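Local coordinates for protein 3-keto-5-aminohexanoate cleavage enzyme (Ralstonia eutropha, PDB 3C6C) that probably cleaves 3-keto-5-aminohexanoate or a related beta-keto acid, using a divalent metal ion held in a TIM beta/alpha-barrel, at residues T225-M228 and I229-N233; D249-P252 and M253-Q256; D304-R307 and D308-L312. One frame throughout, in Å; residues are numbered along the deposited sequence. Where two conformers were deposited one is given.

All three contacts lie within single helices of a TIM beta/alpha-barrel protein, and they follow one another along the chain. Contacts 1 and 2 belong to the neighbouring helices 225-232 and 250-260; their centres are 14 Å apart and they touch, through a probable hydrogen bond of 2.7 Å from Thr225 OG1 to Gln256 OE1 and through Met228 against Met253. Both also reach the second subunit. Contact 3 stands apart, its nearest atoms about 14 Å from contact 1 and about 15 Å from contact 2. The nickel ion, bound by His66, His68 and Glu269, lies about 11 Å from the side chain of Gln250 in contact 2.

Contact 1: T225-M228 and I229-N233; sequences TETM and IYQRN
Thr225 and Ile229 meet one turn apart on helix 225-232, the methyl CG2 of the threonine lying 3.9 Å from CD1 of the isoleucine as the two side chains cross obliquely. With chi1 at -72°, Ile229 swings CG1 back beside its own backbone N, which brings that carbon to 3.4 Å from Thr225 O. Two residues further along, Thr227 and Gln231 run side by side and point the same way: CG2 of Thr227 is 4.0 Å from NE2 of Gln231, so the methyl packs against the amide end. Four i to i+4 backbone bonds hold both pairs in place, among them Gln231 N to Thr227 O at 3.0 Å, with an N-H...O angle of 166°.

Beyond the turn, Met228 packs on Trp241 and Ala243 of strand 240-244 and on Met253 of helix 250-260, placing the helix within the beta-alpha-beta unit from strand 210-214 to strand 240-244. At the interface with the second subunit, Glu226 OE2 is salt-bridged to Arg232 NH2 of that subunit, and Arg232 NH2 in turn to Glu226 OE2 of the second subunit; Ile229 also meets its own copy there. The Tyr230 ring stacks on Tyr230 of the third subunit, and its OH is hydrogen-bonded to Thr227 OG1 of that third subunit. Apolar methyls, paired charges and stacked rings on different sides of one short helix thus imply that it serves two subunit interfaces while still packing on the barrel.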
loop_
_atom_site.group_PDB
_atom_site.type_symbol
_atom_site.label_atom_id
_atom_site.label_comp_id
_atom_site.label_asym_id
_atom_site.label_seq_id
_atom_site.Cartn_x
_atom_site.Cartn_y
_atom_site.Cartn_z
ATOM N N THR A 225 -9.882 3.874 -0.589
ATOM C CA THR A 225 -8.615 4.591 -0.778
ATOM C C THR A 225 -7.518 3.656 -1.320
ATOM O O THR A 225 -6.744 4.014 -2.214
ATOM C CB THR A 225 -8.159 5.279 0.553
ATOM O OG1 THR A 225 -9.182 6.209 0.954
ATOM C CG2 THR A 225 -6.857 6.025 0.355
ATOM N N GLU A 226 -7.522 2.436 -0.807
ATOM C CA GLU A 226 -6.532 1.435 -1.156
ATOM C C GLU A 226 -6.649 1.084 -2.629
ATOM O O GLU A 226 -5.643 0.903 -3.333
ATOM C CB GLU A 226 -6.662 0.191 -0.260
ATOM C CG GLU A 226 -6.213 0.437 1.162
ATOM C CD GLU A 226 -7.348 0.849 2.126
ATOM O OE1 GLU A 226 -8.417 1.417 1.725
ATOM O OE2 GLU A 226 -7.169 0.606 3.341
ATOM N N THR A 227 -7.888 1.014 -3.103
ATOM C CA THR A 227 -8.146 0.679 -4.489
ATOM C C THR A 227 -7.606 1.783 -5.371
ATOM O O THR A 227 -6.931 1.532 -6.363
ATOM C CB THR A 227 -9.651 0.465 -4.781
ATOM O OG1 THR A 227 -10.132 -0.630 -3.999
ATOM C CG2 THR A 227 -9.889 0.187 -6.270
HETATM N N MSE A 228 -7.907 3.007 -4.969
HETATM C CA MSE A 228 -7.527 4.183 -5.751
HETATM C C MSE A 228 -6.009 4.320 -5.860
HETATM O O MSE A 228 -5.473 4.551 -6.941
HETATM C CB MSE A 228 -8.137 5.477 -5.170
HETATM C CG MSE A 228 -8.108 6.592 -6.209
HETATM SE SE MSE A 228 -8.836 8.237 -5.581
HETATM C CE MSE A 228 -10.614 7.683 -5.219
ATOM N N ILE A 229 -5.306 4.104 -4.751
ATOM C CA ILE A 229 -3.826 4.221 -4.725
ATOM C C ILE A 229 -3.181 3.160 -5.622
ATOM O O ILE A 229 -2.266 3.423 -6.413
ATOM C CB ILE A 229 -3.249 4.079 -3.281
ATOM C CG1 ILE A 229 -3.575 5.330 -2.471
ATOM C CG2 ILE A 229 -1.721 3.850 -3.314
ATOM C CD1 ILE A 229 -3.268 5.214 -0.982
ATOM N N TYR A 230 -3.702 1.954 -5.467
ATOM C CA TYR A 230 -3.179 0.779 -6.197
ATOM C C TYR A 230 -3.336 0.963 -7.705
ATOM O O TYR A 230 -2.377 0.821 -8.483
ATOM C CB TYR A 230 -3.851 -0.522 -5.738
ATOM C CG TYR A 230 -3.664 -1.646 -6.721
ATOM C CD1 TYR A 230 -2.412 -2.222 -6.916
ATOM C CD2 TYR A 230 -4.724 -2.125 -7.470
ATOM C CE1 TYR A 230 -2.229 -3.259 -7.842
ATOM C CE2 TYR A 230 -4.569 -3.142 -8.370
ATOM C CZ TYR A 230 -3.313 -3.714 -8.563
ATOM O OH TYR A 230 -3.169 -4.721 -9.459
ATOM N N GLN A 231 -4.547 1.339 -8.103
ATOM C CA GLN A 231 -4.850 1.510 -9.509
ATOM C C GLN A 231 -4.122 2.736 -10.068
ATOM O O GLN A 231 -3.679 2.741 -11.211
ATOM C CB GLN A 231 -6.350 1.488 -9.807
ATOM C CG GLN A 231 -6.940 0.119 -9.603
ATOM C CD GLN A 231 -8.365 -0.106 -10.087
ATOM O OE1 GLN A 231 -8.743 -1.247 -10.362
ATOM N NE2 GLN A 231 -9.175 0.951 -10.152
ATOM N N ARG A 232 -3.993 3.779 -9.262
ATOM C CA ARG A 232 -3.337 4.995 -9.726
ATOM C C ARG A 232 -1.920 4.674 -10.164
ATOM O O ARG A 232 -1.411 5.192 -11.158
ATOM C CB ARG A 232 -3.280 6.073 -8.634
ATOM C CG ARG A 232 -2.579 7.370 -9.086
ATOM C CD ARG A 232 -2.256 8.266 -7.924
ATOM N NE ARG A 232 -1.324 7.625 -7.004
ATOM C CZ ARG A 232 -0.771 8.226 -5.959
ATOM N NH1 ARG A 232 -1.040 9.500 -5.708
ATOM N NH2 ARG A 232 0.064 7.554 -5.170
ATOM N N ASN A 233 -1.288 3.795 -9.406
ATOM C CA ASN A 233 0.133 3.514 -9.622
ATOM C C ASN A 233 0.373 2.722 -10.919
ATOM O O ASN A 233 1.510 2.632 -11.382
ATOM C CB ASN A 233 0.762 2.862 -8.377
ATOM C CG ASN A 233 0.781 3.811 -7.148
ATOM O OD1 ASN A 233 0.568 5.020 -7.257
ATOM N ND2 ASN A 233 1.020 3.242 -5.978
#

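Contact 2: D249-P252 and M253-Q256; sequences DQMP and MMAQ
Met253 and Pro252 lead this part of helix 250-260, with Met251 and Met254 forming a second pair. The base of the Met253 side chain lies against Asp249 O, with CB and CG at 3.3 and 3.4 Å from it; the same carbonyl accepts the Met253 N-H at 3.0 Å. Bends at chi2 (-53°) and chi3 (89°) then fold the selenomethionine over, and its CE comes to 4.2 Å from Pro252 CB. Having no N-H, Pro252 can donate no helical bond, which costs nothing in the first turn, where such N-H groups have no helical acceptor; its carbonyl still accepts from Gln256 N, with an N-H...O angle of 150°. Met251 is turned to another side of the helix, where its selenium lies 3.9 Å from the terminal methyl CE of Met254. These two chains cross at a slant, and CE of Met254 also sits 3.6 Å from Met251 O, an oxygen already bonded by Ala255 N. The methyl therefore packs beside an occupied acceptor.

The outer shell matches this division. Met253 packs on Leu215 and Ala223, whereas Met251 and Met254 pack on strand 264-266 and helix 282-295; Pro252 and Ala255 meet Leu296 of the second subunit. Both ends of the Gln250 amide are bonded, OE1 to Asn271 and NE2 to Gly267 O. Gln256 OE1, besides its bond to Thr225 of its own chain, is hydrogen-bonded to Gln256 NE2 of the second subunit. Such a helix, with long apolar side chains set between a barrel strand and the flanking helices, is typical of the outer layer of a TIM beta/alpha-barrel.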
loop_
_atom_site.group_PDB
_atom_site.type_symbol
_atom_site.label_atom_id
_atom_site.label_comp_id
_atom_site.label_asym_id
_atom_site.label_seq_id
_atom_site.Cartn_x
_atom_site.Cartn_y
_atom_site.Cartn_z
ATOM N N ASP A 249 -20.853 7.160 -1.673
ATOM C CA ASP A 249 -19.419 7.224 -1.959
ATOM C C ASP A 249 -18.984 8.333 -2.912
ATOM O O ASP A 249 -17.809 8.536 -3.120
ATOM C CB ASP A 249 -18.901 5.886 -2.473
ATOM C CG ASP A 249 -18.880 4.840 -1.375
ATOM O OD1 ASP A 249 -18.527 5.167 -0.239
ATOM O OD2 ASP A 249 -19.251 3.709 -1.662
ATOM N N GLN A 250 -19.932 9.092 -3.412
ATOM C CA GLN A 250 -19.610 10.122 -4.407
ATOM C C GLN A 250 -18.660 11.173 -3.816
ATOM O O GLN A 250 -17.588 11.460 -4.394
ATOM C CB GLN A 250 -20.882 10.790 -4.911
ATOM C CG GLN A 250 -20.638 12.028 -5.807
ATOM C CD GLN A 250 -21.922 12.500 -6.467
ATOM O OE1 GLN A 250 -22.746 13.169 -5.837
ATOM N NE2 GLN A 250 -22.113 12.113 -7.743
HETATM N N MSE A 251 -19.059 11.778 -2.696
HETATM C CA MSE A 251 -18.232 12.869 -2.111
HETATM C C MSE A 251 -16.881 12.361 -1.546
HETATM O O MSE A 251 -15.845 12.971 -1.814
HETATM C CB MSE A 251 -19.016 13.724 -1.110
HETATM C CG MSE A 251 -20.089 14.572 -1.779
HETATM SE SE MSE A 251 -19.486 15.819 -3.159
HETATM C CE MSE A 251 -21.141 16.138 -4.087
ATOM N N PRO A 252 -16.877 11.252 -0.778
ATOM C CA PRO A 252 -15.606 10.663 -0.331
ATOM C C PRO A 252 -14.639 10.362 -1.477
ATOM O O PRO A 252 -13.445 10.673 -1.394
ATOM C CB PRO A 252 -16.062 9.378 0.390
ATOM C CG PRO A 252 -17.399 9.771 0.929
ATOM C CD PRO A 252 -18.020 10.512 -0.220
HETATM N N MSE A 253 -15.135 9.776 -2.559
HETATM C CA MSE A 253 -14.223 9.427 -3.649
HETATM C C MSE A 253 -13.713 10.660 -4.386
HETATM O O MSE A 253 -12.576 10.705 -4.845
HETATM C CB MSE A 253 -14.826 8.415 -4.615
HETATM C CG MSE A 253 -14.941 6.989 -4.030
HETATM SE SE MSE A 253 -13.364 6.152 -3.254
HETATM C CE MSE A 253 -13.437 6.672 -1.528
HETATM N N MSE A 254 -14.555 11.678 -4.470
HETATM C CA MSE A 254 -14.145 12.967 -5.047
HETATM C C MSE A 254 -12.976 13.571 -4.255
HETATM O O MSE A 254 -11.939 13.961 -4.817
HETATM C CB MSE A 254 -15.348 13.937 -5.068
HETATM C CG MSE A 254 -15.085 15.372 -5.606
HETATM SE SE MSE A 254 -14.353 16.559 -4.290
HETATM C CE MSE A 254 -15.676 16.407 -2.896
ATOM N N ALA A 255 -13.138 13.621 -2.940
ATOM C CA ALA A 255 -12.106 14.232 -2.090
ATOM C C ALA A 255 -10.815 13.409 -2.174
ATOM O O ALA A 255 -9.694 13.940 -2.235
ATOM C CB ALA A 255 -12.585 14.395 -0.603
ATOM N N GLN A 256 -10.986 12.101 -2.212
ATOM C CA GLN A 256 -9.839 11.168 -2.194
ATOM C C GLN A 256 -9.045 11.283 -3.483
ATOM O O GLN A 256 -7.806 11.329 -3.469
ATOM C CB GLN A 256 -10.282 9.702 -1.975
ATOM C CG GLN A 256 -9.085 8.777 -1.831
ATOM C CD GLN A 256 -8.240 9.164 -0.655
ATOM O OE1 GLN A 256 -8.526 8.747 0.475
ATOM N NE2 GLN A 256 -7.211 9.996 -0.888
#

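Contact 3: D304-R307 and D308-L312; sequences DEAR and DIMGL
Asp308 N, Ile309 N and Met310 N bond back to Asp304 O, Glu305 O and Ala306 O, each at 3.0 Å, continuing the i to i+4 pattern up to Met310. The first two bonds are the straighter; the N-H...O angle falls to 138° at Met310, whose N-H also makes a weak bond to Arg307 O. Gly311 then turns to positive phi (68°), and Leu312 N closes on Arg307 O at 2.9 Å. This is a Schellman motif, ending the last helix of the chain. Its reversal sets Leu312 across Arg307, CB to CB 4.0 Å. The arginine runs extended from CG to NE and its NH1 forms a salt bridge with Asp304 OD1 at 2.9 Å, met on the anti side and 34° out of the carboxylate plane. Glu142 and Asp97 form further salt bridges with the same guanidinium, which probably favours its positive charge. Elsewhere on the turn, the Met310 chain bends at chi3, carrying CE to 3.9 Å from Ala306 CB; both residues pack on Ile25 of strand 23-29. Asp308 OD2 pairs with Arg314, just beyond the turn.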
loop_
_atom_site.group_PDB
_atom_site.type_symbol
_atom_site.label_atom_id
_atom_site.label_comp_id
_atom_site.label_asym_id
_atom_site.label_seq_id
_atom_site.Cartn_x
_atom_site.Cartn_y
_atom_site.Cartn_z
ATOM N N ASP A 304 -11.555 26.072 -20.071
ATOM C CA ASP A 304 -10.345 26.366 -20.870
ATOM C C ASP A 304 -9.079 25.855 -20.196
ATOM O O ASP A 304 -8.151 25.340 -20.839
ATOM C CB ASP A 304 -10.238 27.856 -21.174
ATOM C CG ASP A 304 -11.044 28.269 -22.409
ATOM O OD1 ASP A 304 -11.505 27.406 -23.201
ATOM O OD2 ASP A 304 -11.205 29.496 -22.569
ATOM N N GLU A 305 -9.039 25.975 -18.874
ATOM C CA GLU A 305 -7.929 25.412 -18.092
ATOM C C GLU A 305 -7.873 23.893 -18.231
ATOM O O GLU A 305 -6.789 23.288 -18.341
ATOM C CB GLU A 305 -8.025 25.804 -16.605
ATOM C CG GLU A 305 -7.668 27.260 -16.376
ATOM C CD GLU A 305 -7.999 27.785 -14.996
ATOM O OE1 GLU A 305 -8.784 27.163 -14.271
ATOM O OE2 GLU A 305 -7.456 28.843 -14.631
ATOM N N ALA A 306 -9.053 23.271 -18.219
ATOM C CA ALA A 306 -9.148 21.816 -18.366
ATOM C C ALA A 306 -8.695 21.410 -19.764
ATOM O O ALA A 306 -7.987 20.424 -19.958
ATOM C CB ALA A 306 -10.579 21.329 -18.108
ATOM N N ARG A 307 -9.080 22.213 -20.747
ATOM C CA ARG A 307 -8.634 21.950 -22.134
ATOM C C ARG A 307 -7.113 21.974 -22.196
ATOM O O ARG A 307 -6.474 21.077 -22.751
ATOM C CB ARG A 307 -9.193 22.963 -23.137
ATOM C CG ARG A 307 -10.680 22.808 -23.403
ATOM C CD ARG A 307 -11.226 23.822 -24.405
ATOM N NE ARG A 307 -12.653 23.554 -24.653
ATOM C CZ ARG A 307 -13.672 24.270 -24.190
ATOM N NH1 ARG A 307 -13.491 25.369 -23.486
ATOM N NH2 ARG A 307 -14.901 23.877 -24.457
ATOM N N ASP A 308 -6.525 22.984 -21.573
ATOM C CA ASP A 308 -5.055 23.117 -21.571
ATOM C C ASP A 308 -4.354 21.911 -20.909
ATOM O O ASP A 308 -3.338 21.390 -21.420
ATOM C CB ASP A 308 -4.620 24.426 -20.892
ATOM C CG ASP A 308 -5.002 25.667 -21.691
ATOM O OD1 ASP A 308 -5.315 25.560 -22.917
ATOM O OD2 ASP A 308 -4.985 26.766 -21.080
ATOM N N ILE A 309 -4.898 21.480 -19.772
ATOM C CA ILE A 309 -4.390 20.324 -19.019
ATOM C C ILE A 309 -4.449 19.050 -19.893
ATOM O O ILE A 309 -3.523 18.235 -19.902
ATOM C CB ILE A 309 -5.123 20.157 -17.648
ATOM C CG1 ILE A 309 -4.727 21.292 -16.703
ATOM C CG2 ILE A 309 -4.853 18.782 -17.019
ATOM C CD1 ILE A 309 -5.737 21.541 -15.547
HETATM N N MSE A 310 -5.491 18.953 -20.703
HETATM C CA MSE A 310 -5.777 17.733 -21.477
HETATM C C MSE A 310 -5.180 17.794 -22.868
HETATM O O MSE A 310 -5.253 16.842 -23.638
HETATM C CB MSE A 310 -7.292 17.468 -21.576
HETATM C CG MSE A 310 -7.881 17.010 -20.248
HETATM SE SE MSE A 310 -9.718 16.505 -20.431
HETATM C CE MSE A 310 -10.449 18.085 -20.308
ATOM N N GLY A 311 -4.596 18.938 -23.179
ATOM C CA GLY A 311 -4.018 19.183 -24.513
ATOM C C GLY A 311 -5.051 19.284 -25.627
ATOM O O GLY A 311 -4.777 18.979 -26.788
ATOM N N LEU A 312 -6.252 19.696 -25.259
ATOM C CA LEU A 312 -7.307 19.991 -26.229
ATOM C C LEU A 312 -7.109 21.415 -26.748
ATOM O O LEU A 312 -6.925 22.358 -25.975
ATOM C CB LEU A 312 -8.701 19.873 -25.598
ATOM C CG LEU A 312 -9.184 18.499 -25.131
ATOM C CD1 LEU A 312 -10.392 18.618 -24.201
ATOM C CD2 LEU A 312 -9.493 17.598 -26.321
#